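Local atomic coordinates of citrate synthase (Metallosphaera sedula, PDB entry 6ABX), a protein that probably catalyses the condensation of acetyl-CoA with oxaloacetate and water to give citrate and CoA in the tricarboxylic acid cycle. Residues Ile123-Arg135 with Gly318-Ser330. Residues are numbered along the deposited sequence; the frame is centred on the assembly and turned at random.
Sequences IPTIISLIQRTRR and GFDPDLFPTIFAS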
loop_
_atom_site.group_PDB
_atom_site.type_symbol
_atom_site.label_atom_id
_atom_site.label_comp_id
_atom_site.label_asym_id
_atom_site.label_seq_id
_atom_site.Cartn_x
_atom_site.Cartn_y
_atom_site.Cartn_z
ATOM N N ILE A 123 7.901 -1.430 -15.724
ATOM C CA ILE A 123 8.676 -0.749 -14.707
ATOM C C ILE A 123 10.062 -0.367 -15.226
ATOM O O ILE A 123 10.529 0.750 -14.939
ATOM C CB ILE A 123 8.650 -1.522 -13.377
ATOM C CG1 ILE A 123 7.260 -1.315 -12.760
ATOM C CG2 ILE A 123 9.772 -1.050 -12.487
ATOM C CD1 ILE A 123 6.865 -2.275 -11.659
ATOM N N PRO A 124 10.820 -1.257 -15.893
ATOM C CA PRO A 124 12.133 -0.864 -16.420
ATOM C C PRO A 124 12.060 0.322 -17.370
ATOM O O PRO A 124 13.011 1.142 -17.403
ATOM C CB PRO A 124 12.700 -2.102 -17.132
ATOM C CG PRO A 124 11.939 -3.250 -16.419
ATOM C CD PRO A 124 10.575 -2.696 -16.095
ATOM N N THR A 125 10.982 0.441 -18.128
ATOM C CA THR A 125 10.843 1.566 -19.032
ATOM C C THR A 125 10.797 2.881 -18.245
ATOM O O THR A 125 11.422 3.860 -18.579
ATOM C CB THR A 125 9.607 1.405 -19.909
ATOM O OG1 THR A 125 9.651 0.072 -20.442
ATOM C CG2 THR A 125 9.504 2.469 -20.985
ATOM N N ILE A 126 10.054 2.857 -17.148
ATOM C CA ILE A 126 9.911 4.042 -16.257
ATOM C C ILE A 126 11.258 4.358 -15.616
ATOM O O ILE A 126 11.716 5.519 -15.589
ATOM C CB ILE A 126 8.825 3.779 -15.196
ATOM C CG1 ILE A 126 7.437 3.684 -15.843
ATOM C CG2 ILE A 126 8.861 4.806 -14.083
ATOM C CD1 ILE A 126 6.366 3.081 -14.991
ATOM N N ILE A 127 11.933 3.333 -15.076
ATOM C CA ILE A 127 13.184 3.551 -14.397
ATOM C C ILE A 127 14.203 4.172 -15.364
ATOM O O ILE A 127 14.939 5.100 -15.010
ATOM C CB ILE A 127 13.734 2.240 -13.812
ATOM C CG1 ILE A 127 12.814 1.762 -12.682
ATOM C CG2 ILE A 127 15.161 2.422 -13.315
ATOM C CD1 ILE A 127 13.178 0.392 -12.167
ATOM N N SER A 128 14.269 3.592 -16.556
ATOM C CA SER A 128 15.214 4.028 -17.600
ATOM C C SER A 128 14.958 5.505 -17.995
ATOM O O SER A 128 15.923 6.284 -18.112
ATOM C CB SER A 128 15.169 3.066 -18.767
ATOM O OG SER A 128 15.581 1.765 -18.375
ATOM N N LEU A 129 13.689 5.888 -18.151
ATOM C CA LEU A 129 13.338 7.277 -18.463
ATOM C C LEU A 129 13.692 8.217 -17.315
ATOM O O LEU A 129 14.252 9.291 -17.565
ATOM C CB LEU A 129 11.868 7.349 -18.827
ATOM C CG LEU A 129 11.343 8.733 -19.184
ATOM C CD1 LEU A 129 12.153 9.351 -20.313
ATOM C CD2 LEU A 129 9.882 8.572 -19.565
ATOM N N ILE A 130 13.546 7.777 -16.050
ATOM C CA ILE A 130 14.055 8.584 -14.953
ATOM C C ILE A 130 15.554 8.818 -15.155
ATOM O O ILE A 130 16.011 9.957 -15.049
ATOM C CB ILE A 130 13.765 7.969 -13.566
ATOM C CG1 ILE A 130 12.282 7.871 -13.264
ATOM C CG2 ILE A 130 14.539 8.757 -12.483
ATOM C CD1 ILE A 130 11.947 7.054 -12.027
ATOM N N GLN A 131 16.321 7.735 -15.359
ATOM C CA GLN A 131 17.762 7.841 -15.429
ATOM C C GLN A 131 18.211 8.721 -16.601
ATOM O O GLN A 131 19.103 9.532 -16.418
ATOM C CB GLN A 131 18.401 6.468 -15.571
ATOM C CG GLN A 131 19.896 6.542 -15.708
ATOM C CD GLN A 131 20.481 6.870 -14.378
ATOM O OE1 GLN A 131 20.658 5.984 -13.505
ATOM N NE2 GLN A 131 20.702 8.170 -14.189
ATOM N N ARG A 132 17.648 8.494 -17.785
ATOM C CA ARG A 132 18.012 9.228 -19.014
ATOM C C ARG A 132 17.712 10.716 -18.764
ATOM O O ARG A 132 18.587 11.554 -19.017
ATOM C CB ARG A 132 17.180 8.769 -20.211
ATOM C CG ARG A 132 17.448 7.336 -20.656
ATOM C CD ARG A 132 18.763 7.127 -21.361
ATOM N NE ARG A 132 18.877 7.666 -22.715
ATOM C CZ ARG A 132 19.976 7.635 -23.461
ATOM N NH1 ARG A 132 21.066 6.966 -23.089
ATOM N NH2 ARG A 132 19.957 8.208 -24.648
ATOM N N THR A 133 16.550 10.994 -18.175
ATOM C CA THR A 133 16.108 12.410 -17.978
ATOM C C THR A 133 17.096 13.127 -17.049
ATOM O O THR A 133 17.491 14.283 -17.281
ATOM C CB THR A 133 14.664 12.473 -17.487
ATOM O OG1 THR A 133 13.792 11.880 -18.446
ATOM C CG2 THR A 133 14.241 13.894 -17.218
ATOM N N ARG A 134 17.523 12.448 -15.984
ATOM C CA ARG A 134 18.418 13.056 -15.023
ATOM C C ARG A 134 19.738 13.455 -15.691
ATOM O O ARG A 134 20.389 14.422 -15.259
ATOM C CB ARG A 134 18.702 12.130 -13.847
ATOM C CG ARG A 134 17.531 12.064 -12.903
ATOM C CD ARG A 134 17.907 11.034 -11.911
ATOM N NE ARG A 134 17.109 11.034 -10.753
ATOM C CZ ARG A 134 17.489 10.343 -9.678
ATOM N NH1 ARG A 134 18.519 9.499 -9.762
ATOM N NH2 ARG A 134 16.839 10.502 -8.552
ATOM N N ARG A 135 20.170 12.650 -16.661
ATOM C CA ARG A 135 21.428 12.879 -17.401
ATOM C C ARG A 135 21.248 13.756 -18.631
ATOM O O ARG A 135 22.148 13.785 -19.505
ATOM C CB ARG A 135 21.979 11.512 -17.802
ATOM C CG ARG A 135 22.467 10.739 -16.581
ATOM C CD ARG A 135 22.922 9.326 -16.863
ATOM N NE ARG A 135 23.507 8.720 -15.659
ATOM C CZ ARG A 135 23.742 7.410 -15.510
ATOM N NH1 ARG A 135 23.350 6.550 -16.450
ATOM N NH2 ARG A 135 24.230 6.967 -14.348
ATOM N N GLY A 318 25.639 1.032 -14.642
ATOM C CA GLY A 318 25.311 2.352 -15.101
ATOM C C GLY A 318 24.096 2.973 -14.491
ATOM O O GLY A 318 23.626 4.023 -14.983
ATOM N N PHE A 319 23.519 2.381 -13.412
ATOM C CA PHE A 319 22.426 3.024 -12.719
ATOM C C PHE A 319 22.908 3.936 -11.588
ATOM O O PHE A 319 23.787 3.507 -10.851
ATOM C CB PHE A 319 21.533 1.932 -12.120
ATOM C CG PHE A 319 20.864 1.043 -13.140
ATOM C CD1 PHE A 319 19.683 1.458 -13.720
ATOM C CD2 PHE A 319 21.394 -0.178 -13.502
ATOM C CE1 PHE A 319 19.042 0.650 -14.637
ATOM C CE2 PHE A 319 20.738 -1.005 -14.404
ATOM C CZ PHE A 319 19.570 -0.572 -14.968
ATOM N N ASP A 320 22.300 5.121 -11.399
ATOM C CA ASP A 320 22.515 5.993 -10.254
ATOM C C ASP A 320 22.124 5.204 -9.015
ATOM O O ASP A 320 21.106 4.502 -8.998
ATOM C CB ASP A 320 21.702 7.313 -10.231
ATOM C CG ASP A 320 22.116 8.364 -11.237
ATOM O OD1 ASP A 320 23.266 8.272 -11.720
ATOM O OD2 ASP A 320 21.253 9.247 -11.567
ATOM N N PRO A 321 22.920 5.300 -7.936
ATOM C CA PRO A 321 22.583 4.670 -6.674
ATOM C C PRO A 321 21.165 4.895 -6.150
ATOM O O PRO A 321 20.560 3.947 -5.632
ATOM C CB PRO A 321 23.594 5.293 -5.704
ATOM C CG PRO A 321 24.789 5.517 -6.569
ATOM C CD PRO A 321 24.205 6.012 -7.868
ATOM N N ASP A 322 20.587 6.080 -6.330
ATOM C CA ASP A 322 19.346 6.226 -5.658
ATOM C C ASP A 322 18.204 5.601 -6.489
ATOM O O ASP A 322 17.078 5.596 -6.021
ATOM C CB ASP A 322 19.062 7.664 -5.284
ATOM C CG ASP A 322 18.721 8.475 -6.496
ATOM O OD1 ASP A 322 19.079 8.018 -7.584
ATOM O OD2 ASP A 322 18.124 9.571 -6.322
ATOM N N LEU A 323 18.494 5.090 -7.692
ATOM C CA LEU A 323 17.479 4.275 -8.415
ATOM C C LEU A 323 17.458 2.843 -7.893
ATOM O O LEU A 323 16.539 2.048 -8.305
ATOM C CB LEU A 323 17.784 4.318 -9.909
ATOM C CG LEU A 323 17.544 5.677 -10.545
ATOM C CD1 LEU A 323 17.698 5.599 -12.044
ATOM C CD2 LEU A 323 16.150 6.191 -10.210
ATOM N N PHE A 324 18.420 2.427 -7.052
ATOM C CA PHE A 324 18.504 0.991 -6.716
ATOM C C PHE A 324 17.192 0.448 -6.123
ATOM O O PHE A 324 16.781 -0.656 -6.499
ATOM C CB PHE A 324 19.655 0.634 -5.764
ATOM C CG PHE A 324 19.569 -0.831 -5.369
ATOM C CD1 PHE A 324 19.545 -1.823 -6.349
ATOM C CD2 PHE A 324 19.323 -1.220 -4.060
ATOM C CE1 PHE A 324 19.371 -3.160 -6.013
ATOM C CE2 PHE A 324 19.171 -2.556 -3.731
ATOM C CZ PHE A 324 19.183 -3.527 -4.704
ATOM N N PRO A 325 16.466 1.152 -5.223
ATOM C CA PRO A 325 15.211 0.619 -4.696
ATOM C C PRO A 325 14.166 0.372 -5.796
ATOM O O PRO A 325 13.359 -0.599 -5.717
ATOM C CB PRO A 325 14.683 1.686 -3.731
ATOM C CG PRO A 325 15.936 2.507 -3.367
ATOM C CD PRO A 325 16.937 2.359 -4.487
ATOM N N THR A 326 14.224 1.186 -6.852
ATOM C CA THR A 326 13.255 0.982 -7.965
ATOM C C THR A 326 13.598 -0.329 -8.686
ATOM O O THR A 326 12.663 -1.030 -9.218
ATOM C CB THR A 326 13.083 2.168 -8.912
ATOM O OG1 THR A 326 14.259 2.385 -9.694
ATOM C CG2 THR A 326 12.701 3.446 -8.188
ATOM N N ILE A 327 14.895 -0.567 -8.882
ATOM C CA ILE A 327 15.350 -1.760 -9.580
ATOM C C ILE A 327 14.940 -3.006 -8.773
ATOM O O ILE A 327 14.464 -4.040 -9.345
ATOM C CB ILE A 327 16.861 -1.667 -9.845
ATOM C CG1 ILE A 327 17.179 -0.472 -10.733
ATOM C CG2 ILE A 327 17.368 -2.941 -10.489
ATOM C CD1 ILE A 327 18.644 -0.134 -10.717
ATOM N N PHE A 328 15.144 -2.944 -7.451
ATOM C CA PHE A 328 14.620 -3.993 -6.561
ATOM C C PHE A 328 13.140 -4.252 -6.869
ATOM O O PHE A 328 12.726 -5.397 -7.092
ATOM C CB PHE A 328 14.915 -3.573 -5.130
ATOM C CG PHE A 328 14.716 -4.587 -4.039
ATOM C CD1 PHE A 328 13.531 -5.291 -3.910
ATOM C CD2 PHE A 328 15.723 -4.816 -3.111
ATOM C CE1 PHE A 328 13.361 -6.216 -2.884
ATOM C CE2 PHE A 328 15.533 -5.729 -2.073
ATOM C CZ PHE A 328 14.349 -6.422 -1.965
ATOM N N ALA A 329 12.321 -3.203 -6.855
ATOM C CA ALA A 329 10.874 -3.331 -7.125
ATOM C C ALA A 329 10.631 -3.977 -8.481
ATOM O O ALA A 329 9.704 -4.775 -8.613
ATOM C CB ALA A 329 10.195 -1.981 -7.054
ATOM N N SER A 330 11.476 -3.657 -9.489
ATOM C CA SER A 330 11.264 -4.135 -10.849
ATOM C C SER A 330 11.317 -5.668 -10.871
ATOM O O SER A 330 10.611 -6.284 -11.622
ATOM C CB SER A 330 12.257 -3.540 -11.837
ATOM O OG SER A 330 13.514 -4.187 -11.817
HETATM O O HOH W 1 25.894 4.845 -12.561
HETATM O O HOH W 2 24.244 10.405 -13.337
#
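Ile127 packs against Thr326 where two nearly antiparallel helices of the mainly helical citrate synthase fold meet. The axes of 123-134 and 324-330 run at 167°. The Ile127 end is buried and tight. Ile127 CD1 comes within 3.3 Å of Thr326 O. Thr326 OG1 sits between its backbone N and carbonyl carbon (chi1 69°), where it bonds to Leu323 O and also touches Ile127 CG1. One turn earlier in the first helix and one later in the second, Ile123 CG2 lies 3.6 Å from Ser330 CB. Leu323 fills the middle, with CD2 against Ile130 CG2 and CD1 against Gln131 CB.

Toward the C-terminal end of 123-134 a salt-bridge network of Arg134, Arg135, Asp320 and Asp322 faces solvent. Arg134 is extended and meets Asp322 end-on, NH1 to OD1 and NH2 to OD2, in nearly coplanar groups. Arg135 NH1 and NH2 both bind Gly318 O, in the Schellman turn that ends the preceding helix. One water joins Arg135 NE to Asp320 OD1. Buried beside this network, Gln131 bends at chi2 (74°) to bring its amide to Asp320. Asp320 N donates to Gln131 OE1 at 2.8 Å, almost straight at 173°. In return, Gln131 NE2 meets Asp320 OD2 from above the carboxylate plane, at 2.9 Å.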